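Side-chain contact in putative glucoamylase (Bacteroides caccae ATCC 43185, PDB 4QT9), which is a putative glucoamylase with an alpha/alpha toroid fold, and so probably hydrolyses glycosidic bonds in carbohydrates: residues 160-163 and 164-167. Numbering follows the deposited sequence.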
# COMPACT_ATOMS: atom_id res chain seq x y z
N LYS A 160 22.66 -4.88 11.85
CA LYS A 160 23.33 -5.11 10.55
C LYS A 160 23.13 -6.57 10.09
O LYS A 160 22.95 -6.79 8.90
CB LYS A 160 24.83 -4.78 10.61
CG LYS A 160 25.19 -3.30 10.83
CD LYS A 160 26.67 -3.07 10.48
CE LYS A 160 27.56 -2.45 11.53
NZ LYS A 160 27.28 -1.01 11.75
N ALA A 161 23.13 -7.55 11.01
CA ALA A 161 22.88 -8.95 10.67
C ALA A 161 21.44 -9.13 10.16
O ALA A 161 21.20 -9.89 9.21
CB ALA A 161 23.12 -9.85 11.88
N ILE A 162 20.49 -8.38 10.74
CA ILE A 162 19.08 -8.40 10.33
C ILE A 162 18.99 -7.84 8.92
O ILE A 162 18.33 -8.46 8.08
CB ILE A 162 18.17 -7.65 11.36
CG1 ILE A 162 17.97 -8.47 12.64
CG2 ILE A 162 16.81 -7.26 10.77
CD1 ILE A 162 17.33 -9.83 12.44
N ALA A 163 19.70 -6.71 8.64
CA ALA A 163 19.73 -6.07 7.32
C ALA A 163 20.26 -7.04 6.25
O ALA A 163 19.66 -7.17 5.19
CB ALA A 163 20.58 -4.80 7.35
N GLN A 164 21.36 -7.76 6.57
CA GLN A 164 21.99 -8.73 5.67
C GLN A 164 20.99 -9.84 5.28
O GLN A 164 20.96 -10.25 4.12
CB GLN A 164 23.25 -9.30 6.36
CG GLN A 164 24.11 -10.18 5.50
CD GLN A 164 25.39 -10.59 6.20
OE1 GLN A 164 25.61 -11.77 6.48
NE2 GLN A 164 26.26 -9.62 6.49
N ARG A 165 20.15 -10.29 6.24
CA ARG A 165 19.13 -11.32 6.00
C ARG A 165 18.03 -10.76 5.07
O ARG A 165 17.53 -11.48 4.19
CB ARG A 165 18.56 -11.81 7.34
CG ARG A 165 19.53 -12.77 8.03
CD ARG A 165 19.10 -13.06 9.42
NE ARG A 165 17.89 -13.89 9.47
CZ ARG A 165 17.15 -14.03 10.56
NH1 ARG A 165 17.47 -13.42 11.69
NH2 ARG A 165 16.09 -14.83 10.54
N ILE A 166 17.70 -9.47 5.22
CA ILE A 166 16.71 -8.81 4.38
C ILE A 166 17.24 -8.69 2.93
O ILE A 166 16.50 -8.97 1.97
CB ILE A 166 16.31 -7.43 4.97
CG1 ILE A 166 15.38 -7.61 6.19
CG2 ILE A 166 15.62 -6.56 3.90
CD1 ILE A 166 15.35 -6.46 7.19
N ASP A 167 18.52 -8.28 2.79
CA ASP A 167 19.13 -8.15 1.46
C ASP A 167 19.14 -9.49 0.72
O ASP A 167 18.91 -9.50 -0.47
CB ASP A 167 20.55 -7.57 1.53
CG ASP A 167 21.08 -7.11 0.15
OD1 ASP A 167 20.48 -6.20 -0.44
OD2 ASP A 167 22.08 -7.65 -0.31
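I162 meets both R165 and I166, one turn further along helix 157-172 of the alpha/alpha toroid, and its two branches divide the work. The CG2 methyl, anti to the backbone N, faces I166, where it lies 3.9 Å from I166 CD1; the two side chains are set at a slant to each other, an i/i+4 apolar contact. The other branch, CG1, carries CD1 to the R165 guanidinium, and I162 CD1 approaches R165 NH1 obliquely at 3.7 Å. R165 runs back along the helix: its CG is 3.5 Å from A161 O, and a bend at chi3 (70°) turns the guanidinium toward helix 88-104. There NH1 forms a salt bridge with E96, while NH2 reaches E103 and S100, so the group beside the I162 methyl is fixed by several polar partners. I162 and I166 also touch helix 88-104, through L92 and V99 respectively, and A163 and I166 pack on H149 of helix 135-152; the helix thus lies against two neighbours. On the more exposed side Q164 extends away from the preceding turn, and D167 pairs with R171. Regular i to i+4 backbone bonds join the two turns, Q164 N to K160 O and R165 N to A161 O among them. I166 N donates to I162 O at 3.1 Å, and the same oxygen has I166 CG1 3.6 Å away.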